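Local coordinates for 402AA LONG hypothetical molybdopterin biosynthesis MOEA protein (Pyrococcus horikoshii, PDB 1UZ5) that probably catalyses the insertion of molybdate into adenylylated molybdopterin, with release of AMP, in a magnesium-dependent step of molybdenum cofactor biosynthesis, at residues A238-A243 and V250-G255; P181-I186 and P317-A322; E234-L239 and A265-E270. All coordinates share one frame; numbering follows the deposited sequence.

Contact 1 (A238-A243 and V250-G255); sequences ALIEKA and VVISGG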
loop_
_atom_site.group_PDB
_atom_site.type_symbol
_atom_site.label_atom_id
_atom_site.label_comp_id
_atom_site.label_asym_id
_atom_site.label_seq_id
_atom_site.Cartn_x
_atom_site.Cartn_y
_atom_site.Cartn_z
ATOM N N ALA A 238 -11.966 -18.219 -27.875
ATOM C CA ALA A 238 -11.653 -16.964 -28.549
ATOM C C ALA A 238 -11.363 -15.834 -27.565
ATOM O O ALA A 238 -10.439 -15.042 -27.770
ATOM C CB ALA A 238 -12.801 -16.567 -29.459
ATOM N N LEU A 239 -12.156 -15.761 -26.501
ATOM C CA LEU A 239 -11.986 -14.710 -25.506
ATOM C C LEU A 239 -10.749 -14.942 -24.645
ATOM O O LEU A 239 -10.033 -13.999 -24.318
ATOM C CB LEU A 239 -13.240 -14.604 -24.632
ATOM C CG LEU A 239 -13.451 -13.275 -23.901
ATOM C CD1 LEU A 239 -13.307 -12.117 -24.881
ATOM C CD2 LEU A 239 -14.835 -13.262 -23.256
ATOM N N ILE A 240 -10.496 -16.194 -24.274
ATOM C CA ILE A 240 -9.324 -16.510 -23.472
ATOM C C ILE A 240 -8.062 -16.170 -24.265
ATOM O O ILE A 240 -7.077 -15.688 -23.704
ATOM C CB ILE A 240 -9.288 -17.998 -23.077
ATOM C CG1 ILE A 240 -10.380 -18.283 -22.042
ATOM C CG2 ILE A 240 -7.923 -18.356 -22.510
ATOM C CD1 ILE A 240 -10.408 -19.717 -21.549
ATOM N N GLU A 241 -8.096 -16.420 -25.570
ATOM C CA GLU A 241 -6.952 -16.116 -26.420
ATOM C C GLU A 241 -6.657 -14.620 -26.418
ATOM O O GLU A 241 -5.498 -14.214 -26.373
ATOM C CB GLU A 241 -7.203 -16.598 -27.848
ATOM C CG GLU A 241 -6.890 -18.070 -28.060
ATOM C CD GLU A 241 -7.286 -18.547 -29.441
ATOM O OE1 GLU A 241 -6.940 -17.863 -30.428
ATOM O OE2 GLU A 241 -7.938 -19.608 -29.539
ATOM N N LYS A 242 -7.706 -13.802 -26.468
ATOM C CA LYS A 242 -7.537 -12.353 -26.453
ATOM C C LYS A 242 -7.049 -11.902 -25.080
ATOM O O LYS A 242 -6.187 -11.035 -24.966
ATOM C CB LYS A 242 -8.855 -11.656 -26.788
ATOM C CG LYS A 242 -9.372 -11.956 -28.186
ATOM C CD LYS A 242 -10.626 -11.155 -28.511
ATOM C CE LYS A 242 -11.116 -11.458 -29.920
ATOM N NZ LYS A 242 -12.296 -10.633 -30.295
ATOM N N ALA A 243 -7.603 -12.509 -24.037
ATOM C CA ALA A 243 -7.228 -12.185 -22.668
ATOM C C ALA A 243 -5.743 -12.452 -22.445
ATOM O O ALA A 243 -5.034 -11.629 -21.869
ATOM C CB ALA A 243 -8.063 -13.011 -21.692
ATOM N N VAL A 250 -4.792 -14.010 -16.354
ATOM C CA VAL A 250 -6.173 -14.092 -16.815
ATOM C C VAL A 250 -7.012 -14.687 -15.691
ATOM O O VAL A 250 -6.618 -15.674 -15.068
ATOM C CB VAL A 250 -6.304 -14.977 -18.082
ATOM C CG1 VAL A 250 -7.779 -15.096 -18.494
ATOM C CG2 VAL A 250 -5.505 -14.367 -19.220
ATOM N N VAL A 251 -8.146 -14.063 -15.403
ATOM C CA VAL A 251 -9.025 -14.567 -14.361
ATOM C C VAL A 251 -10.412 -14.732 -14.957
ATOM O O VAL A 251 -10.959 -13.809 -15.566
ATOM C CB VAL A 251 -9.098 -13.616 -13.143
ATOM C CG1 VAL A 251 -10.061 -14.183 -12.106
ATOM C CG2 VAL A 251 -7.725 -13.469 -12.512
ATOM N N ILE A 252 -10.965 -15.926 -14.784
ATOM C CA ILE A 252 -12.280 -16.257 -15.319
ATOM C C ILE A 252 -13.201 -16.686 -14.185
ATOM O O ILE A 252 -12.796 -17.438 -13.301
ATOM C CB ILE A 252 -12.165 -17.425 -16.331
ATOM C CG1 ILE A 252 -11.100 -17.095 -17.381
ATOM C CG2 ILE A 252 -13.510 -17.679 -17.000
ATOM C CD1 ILE A 252 -10.638 -18.279 -18.194
ATOM N N SER A 253 -14.432 -16.185 -14.195
ATOM C CA SER A 253 -15.414 -16.573 -13.187
ATOM C C SER A 253 -16.665 -17.042 -13.924
ATOM O O SER A 253 -17.036 -16.485 -14.959
ATOM C CB SER A 253 -15.771 -15.403 -12.264
ATOM O OG SER A 253 -16.574 -14.450 -12.930
ATOM N N GLY A 254 -17.311 -18.073 -13.394
ATOM C CA GLY A 254 -18.506 -18.581 -14.038
ATOM C C GLY A 254 -18.885 -19.967 -13.561
ATOM O O GLY A 254 -19.859 -20.550 -14.040
ATOM N N GLY A 255 -18.111 -20.500 -12.622
ATOM C CA GLY A 255 -18.405 -21.819 -12.093
ATOM C C GLY A 255 -19.694 -21.795 -11.293
ATOM O O GLY A 255 -20.788 -21.773 -11.862
#
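The delta methyl of Ile252 lies against the CG1-CD1 end of Ile240, the two side chains crossing at about a right angle. CD1 of Ile240 lies 3.7 Å from CD1 of Ile252, and the same Ile252 CD1 stands 3.9 Å from CG1 of Ile240. Ile240 leaves its helix pointing past the strand rather than at it, but CG1 is anti to the carbonyl carbon (chi1 -71°) and the chain is extended beyond it, which carries the methyl across to Ile252. One turn along the helix the fit is different. Val250 faces Ala243 directly and straddles it: Ala243 CB is 3.8 Å from Val250 CG1 and equally 3.8 Å from CG2, and CG2 also rests on the Ala243 carbonyl carbon. The backbones come closest here, 6.2 Å between the CA atoms of Ala243 and Val250, with only a methyl on the helix side. All four residues are buried, and the contact is wholly apolar, with no hydrogen bond across it. This is helix-on-sheet packing in a beta-alpha-beta crossover: helix 233-246 carries the chain from strand 222-229 to strand 249-253, passing over strand 182-188 between them. Ala243 therefore also rests on Ala184 and Met226, Ile240 also touches Val267 and Leu271 of helix 263-271, and Val250 and Ile252 adjoin Val297 of strand 295-300.

Contact 2 (P181-I186 and P317-A322); sequences PKVAVI and PLLLRA
In the alpha/beta fold of the probable molybdopterin binding domain, strand 182-188 runs inside a sheet between strands 222-229 and 249-253, and here the last turns of helix 304-322 pack against the beginning of that strand. Two pairs of buried apolar groups carry the contact, with no hydrogen bond between the segments. Pro181, just before the strand, turns its ring to the helix, and its CG sits 4.2 Å from CB of Ala322. Two residues along, Val183 points to the same side and meets Leu319, one turn back in the helix. The intervening Lys182 points away, and its backbone N is held by Asp248. Helix 208-219 shares this face of the sheet: its Ile216 touches Val183 and its Leu219 touches Leu319. Helix 233-246 lies on the opposite face, against Ala184 and Ile186. Leu319 starts off to one side; with CG beside its backbone N (chi1 -56°) the branch swings over to Val183. The two side chains cross obliquely, and a single methyl from each makes the touch, Val183 CG2 to Leu319 CD2 at 4.0 Å.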
loop_
_atom_site.group_PDB
_atom_site.type_symbol
_atom_site.label_atom_id
_atom_site.label_comp_id
_atom_site.label_asym_id
_atom_site.label_seq_id
_atom_site.Cartn_x
_atom_site.Cartn_y
_atom_site.Cartn_z
ATOM N N PRO A 181 0.377 -4.608 -12.761
ATOM C CA PRO A 181 0.214 -5.947 -13.339
ATOM C C PRO A 181 -1.156 -5.979 -14.021
ATOM O O PRO A 181 -2.168 -5.659 -13.396
ATOM C CB PRO A 181 0.249 -6.861 -12.116
ATOM C CG PRO A 181 1.016 -6.068 -11.102
ATOM C CD PRO A 181 0.478 -4.686 -11.297
ATOM N N LYS A 182 -1.188 -6.343 -15.297
ATOM C CA LYS A 182 -2.447 -6.389 -16.023
ATOM C C LYS A 182 -3.161 -7.718 -15.832
ATOM O O LYS A 182 -2.577 -8.782 -16.025
ATOM C CB LYS A 182 -2.212 -6.154 -17.511
ATOM C CG LYS A 182 -1.697 -4.775 -17.855
ATOM C CD LYS A 182 -1.514 -4.646 -19.358
ATOM C CE LYS A 182 -1.064 -3.244 -19.743
ATOM N NZ LYS A 182 -0.866 -3.119 -21.212
ATOM N N VAL A 183 -4.426 -7.650 -15.441
ATOM C CA VAL A 183 -5.222 -8.860 -15.248
ATOM C C VAL A 183 -6.441 -8.812 -16.165
ATOM O O VAL A 183 -7.307 -7.953 -16.008
ATOM C CB VAL A 183 -5.704 -8.990 -13.798
ATOM C CG1 VAL A 183 -6.513 -10.277 -13.631
ATOM C CG2 VAL A 183 -4.509 -8.984 -12.853
ATOM N N ALA A 184 -6.484 -9.719 -17.140
ATOM C CA ALA A 184 -7.604 -9.791 -18.075
ATOM C C ALA A 184 -8.701 -10.603 -17.389
ATOM O O ALA A 184 -8.468 -11.739 -16.961
ATOM C CB ALA A 184 -7.166 -10.474 -19.369
ATOM N N VAL A 185 -9.888 -10.012 -17.285
ATOM C CA VAL A 185 -11.013 -10.659 -16.619
ATOM C C VAL A 185 -12.134 -11.048 -17.572
ATOM O O VAL A 185 -12.539 -10.257 -18.426
ATOM C CB VAL A 185 -11.601 -9.743 -15.532
ATOM C CG1 VAL A 185 -12.810 -10.416 -14.879
ATOM C CG2 VAL A 185 -10.527 -9.421 -14.493
ATOM N N ILE A 186 -12.627 -12.274 -17.405
ATOM C CA ILE A 186 -13.707 -12.809 -18.230
ATOM C C ILE A 186 -14.854 -13.366 -17.375
ATOM O O ILE A 186 -14.615 -14.003 -16.352
ATOM C CB ILE A 186 -13.190 -13.962 -19.131
ATOM C CG1 ILE A 186 -12.202 -13.417 -20.163
ATOM C CG2 ILE A 186 -14.368 -14.668 -19.819
ATOM C CD1 ILE A 186 -11.397 -14.503 -20.875
ATOM N N PRO A 317 -2.529 -13.222 -3.462
ATOM C CA PRO A 317 -1.124 -13.443 -3.099
ATOM C C PRO A 317 -0.176 -13.248 -4.289
ATOM O O PRO A 317 0.915 -12.695 -4.144
ATOM C CB PRO A 317 -1.133 -14.876 -2.575
ATOM C CG PRO A 317 -2.492 -14.970 -1.927
ATOM C CD PRO A 317 -3.372 -14.336 -2.985
ATOM N N LEU A 318 -0.605 -13.698 -5.464
ATOM C CA LEU A 318 0.194 -13.567 -6.677
ATOM C C LEU A 318 0.402 -12.097 -7.028
ATOM O O LEU A 318 1.519 -11.664 -7.315
ATOM C CB LEU A 318 -0.500 -14.270 -7.848
ATOM C CG LEU A 318 0.188 -14.185 -9.215
ATOM C CD1 LEU A 318 1.564 -14.831 -9.144
ATOM C CD2 LEU A 318 -0.668 -14.875 -10.267
ATOM N N LEU A 319 -0.684 -11.332 -7.004
ATOM C CA LEU A 319 -0.626 -9.917 -7.336
ATOM C C LEU A 319 0.201 -9.120 -6.327
ATOM O O LEU A 319 0.981 -8.250 -6.705
ATOM C CB LEU A 319 -2.049 -9.352 -7.428
ATOM C CG LEU A 319 -2.926 -10.112 -8.430
ATOM C CD1 LEU A 319 -4.306 -9.473 -8.527
ATOM C CD2 LEU A 319 -2.244 -10.115 -9.793
ATOM N N LEU A 320 0.031 -9.425 -5.046
ATOM C CA LEU A 320 0.774 -8.728 -4.008
ATOM C C LEU A 320 2.275 -8.959 -4.164
ATOM O O LEU A 320 3.068 -8.030 -4.030
ATOM C CB LEU A 320 0.311 -9.186 -2.622
ATOM C CG LEU A 320 -1.121 -8.786 -2.248
ATOM C CD1 LEU A 320 -1.434 -9.233 -0.827
ATOM C CD2 LEU A 320 -1.276 -7.275 -2.372
ATOM N N ARG A 321 2.662 -10.197 -4.457
ATOM C CA ARG A 321 4.071 -10.525 -4.632
ATOM C C ARG A 321 4.653 -9.781 -5.819
ATOM O O ARG A 321 5.812 -9.379 -5.800
ATOM C CB ARG A 321 4.244 -12.029 -4.820
ATOM C CG ARG A 321 3.987 -12.825 -3.555
ATOM C CD ARG A 321 3.769 -14.285 -3.879
ATOM N NE ARG A 321 3.367 -15.008 -2.675
ATOM C CZ ARG A 321 2.611 -16.101 -2.666
ATOM N NH1 ARG A 321 2.305 -16.678 -1.514
ATOM N NH2 ARG A 321 2.155 -16.611 -3.803
ATOM N N ALA A 322 3.846 -9.593 -6.855
ATOM C CA ALA A 322 4.297 -8.873 -8.036
ATOM C C ALA A 322 4.540 -7.400 -7.691
ATOM O O ALA A 322 5.278 -6.704 -8.386
ATOM C CB ALA A 322 3.261 -8.971 -9.125
#

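Contact 3 (E234-L239 and A265-E270); sequences ESLKAL and ASVIEE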
loop_
_atom_site.group_PDB
_atom_site.type_symbol
_atom_site.label_atom_id
_atom_site.label_comp_id
_atom_site.label_asym_id
_atom_site.label_seq_id
_atom_site.Cartn_x
_atom_site.Cartn_y
_atom_site.Cartn_z
ATOM N N GLU A 234 -16.079 -22.504 -28.658
ATOM C CA GLU A 234 -15.685 -21.388 -29.509
ATOM C C GLU A 234 -15.657 -20.037 -28.797
ATOM O O GLU A 234 -14.634 -19.354 -28.798
ATOM C CB GLU A 234 -16.593 -21.304 -30.740
ATOM C CG GLU A 234 -18.047 -20.973 -30.448
ATOM C CD GLU A 234 -18.870 -20.804 -31.714
ATOM O OE1 GLU A 234 -18.536 -19.916 -32.528
ATOM O OE2 GLU A 234 -19.851 -21.557 -31.894
ATOM N N SER A 235 -16.775 -19.655 -28.190
ATOM C CA SER A 235 -16.861 -18.376 -27.495
ATOM C C SER A 235 -15.778 -18.214 -26.431
ATOM O O SER A 235 -15.069 -17.211 -26.402
ATOM C CB SER A 235 -18.238 -18.223 -26.843
ATOM O OG SER A 235 -18.359 -16.972 -26.188
ATOM N N LEU A 236 -15.653 -19.208 -25.561
ATOM C CA LEU A 236 -14.672 -19.156 -24.490
ATOM C C LEU A 236 -13.218 -19.176 -24.981
ATOM O O LEU A 236 -12.390 -18.398 -24.502
ATOM C CB LEU A 236 -14.916 -20.308 -23.514
ATOM C CG LEU A 236 -14.107 -20.271 -22.220
ATOM C CD1 LEU A 236 -14.326 -18.943 -21.515
ATOM C CD2 LEU A 236 -14.528 -21.421 -21.330
ATOM N N LYS A 237 -12.907 -20.048 -25.936
ATOM C CA LYS A 237 -11.542 -20.137 -26.450
ATOM C C LYS A 237 -11.086 -18.829 -27.090
ATOM O O LYS A 237 -9.959 -18.384 -26.874
ATOM C CB LYS A 237 -11.412 -21.265 -27.479
ATOM C CG LYS A 237 -9.962 -21.571 -27.852
ATOM C CD LYS A 237 -9.841 -22.616 -28.953
ATOM C CE LYS A 237 -10.302 -22.067 -30.296
ATOM N NZ LYS A 237 -10.056 -23.029 -31.411
ATOM N N ALA A 238 -11.966 -18.219 -27.875
ATOM C CA ALA A 238 -11.653 -16.964 -28.549
ATOM C C ALA A 238 -11.363 -15.834 -27.565
ATOM O O ALA A 238 -10.439 -15.042 -27.770
ATOM C CB ALA A 238 -12.801 -16.567 -29.459
ATOM N N LEU A 239 -12.156 -15.761 -26.501
ATOM C CA LEU A 239 -11.986 -14.710 -25.506
ATOM C C LEU A 239 -10.749 -14.942 -24.645
ATOM O O LEU A 239 -10.033 -13.999 -24.318
ATOM C CB LEU A 239 -13.240 -14.604 -24.632
ATOM C CG LEU A 239 -13.451 -13.275 -23.901
ATOM C CD1 LEU A 239 -13.307 -12.117 -24.881
ATOM C CD2 LEU A 239 -14.835 -13.262 -23.256
ATOM N N ALA A 265 -11.862 -25.865 -18.245
ATOM C CA ALA A 265 -10.667 -26.650 -17.981
ATOM C C ALA A 265 -10.152 -27.249 -19.280
ATOM O O ALA A 265 -8.945 -27.268 -19.529
ATOM C CB ALA A 265 -10.974 -27.751 -16.979
ATOM N N SER A 266 -11.072 -27.721 -20.116
ATOM C CA SER A 266 -10.701 -28.331 -21.388
ATOM C C SER A 266 -10.135 -27.296 -22.351
ATOM O O SER A 266 -9.237 -27.595 -23.139
ATOM C CB SER A 266 -11.911 -29.024 -22.026
ATOM O OG SER A 266 -12.860 -28.081 -22.490
ATOM N N VAL A 267 -10.662 -26.077 -22.293
ATOM C CA VAL A 267 -10.172 -25.019 -23.166
ATOM C C VAL A 267 -8.757 -24.626 -22.747
ATOM O O VAL A 267 -7.880 -24.435 -23.586
ATOM C CB VAL A 267 -11.086 -23.780 -23.113
ATOM C CG1 VAL A 267 -10.463 -22.639 -23.910
ATOM C CG2 VAL A 267 -12.452 -24.129 -23.681
ATOM N N ILE A 268 -8.544 -24.516 -21.442
ATOM C CA ILE A 268 -7.233 -24.160 -20.914
ATOM C C ILE A 268 -6.247 -25.284 -21.216
ATOM O O ILE A 268 -5.089 -25.038 -21.560
ATOM C CB ILE A 268 -7.299 -23.932 -19.386
ATOM C CG1 ILE A 268 -8.180 -22.715 -19.084
ATOM C CG2 ILE A 268 -5.900 -23.743 -18.819
ATOM C CD1 ILE A 268 -8.443 -22.497 -17.608
ATOM N N GLU A 269 -6.721 -26.519 -21.097
ATOM C CA GLU A 269 -5.898 -27.694 -21.350
ATOM C C GLU A 269 -5.370 -27.725 -22.781
ATOM O O GLU A 269 -4.236 -28.142 -23.023
ATOM C CB GLU A 269 -6.701 -28.969 -21.075
ATOM C CG GLU A 269 -5.887 -30.242 -21.182
ATOM C CD GLU A 269 -4.802 -30.325 -20.127
ATOM O OE1 GLU A 269 -5.144 -30.449 -18.932
ATOM O OE2 GLU A 269 -3.609 -30.257 -20.492
ATOM N N GLU A 270 -6.186 -27.279 -23.731
ATOM C CA GLU A 270 -5.774 -27.279 -25.128
ATOM C C GLU A 270 -4.986 -26.045 -25.548
ATOM O O GLU A 270 -4.309 -26.061 -26.576
ATOM C CB GLU A 270 -6.991 -27.452 -26.040
ATOM C CG GLU A 270 -8.023 -26.350 -25.951
ATOM C CD GLU A 270 -9.233 -26.632 -26.825
ATOM O OE1 GLU A 270 -9.919 -27.648 -26.579
ATOM O OE2 GLU A 270 -9.495 -25.843 -27.757
#
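The carboxylate of Glu270 is the flat group of this contact, and it meets the aliphatic chain of Lys237, its OE2 lying 3.5 Å from the lysine CD. The two side chains cross at about a right angle. Glu270, with CG between its backbone N and carbonyl carbon (chi1 62°), stretches out toward helix 233-246, and the bend of the lysine at chi3 (70°) goes with CD, not NZ, being the atom nearest OE2. The ammonium stays back: Lys237 NZ is 4.6 Å from Glu270 OE2, so the opposite charges probably attract without forming a salt bridge. The same OE2 has a second, long and weak ion pair with Lys233. Deeper between the helices lies Val267. Its CG1 lies against the lysine backbone, 3.7 Å from Lys237 CA, and is 3.9 Å from Lys237 CB. The other branch, CG2, turns to Leu236 and reaches its CD2 at 4.1 Å. One valine thus serves two consecutive residues of helix 233-246, a methyl to each. The short helical segments pass with their axes 9.9 Å apart at a signed crossing angle of -47°, and Lys237 and Val267 are the closest pair by CA. A sulfate ion, probably from the crystallisation liquor, is bound about 5 Å from the side chain of Leu236. Both helices pack on the sheet: Leu236 and Leu239 touch Ala229 of strand 222-229, and Ala265 and Ile268 rest on strands 273-277 and 288-292.

All three contacts belong to the probable molybdopterin binding domain. Along the chain, strand 182-188 of contact 2 comes first, followed by helix 233-246, strand 249-253, helix 263-271 and finally helix 304-322, which returns to the first strand. Contacts 1 and 3 share helix 233-246 and have centres about 8 Å apart, with Ile240 CD1 packing on Val267 CG1. Contact 2 is about 14 Å from contact 1 and 20 Å from contact 3, between centres; probable hydrogen bonds between Val251 and both Ala184 and Ile186 join the neighbouring strands of contacts 1 and 2. Together the contacts clad both faces of one sheet with helices.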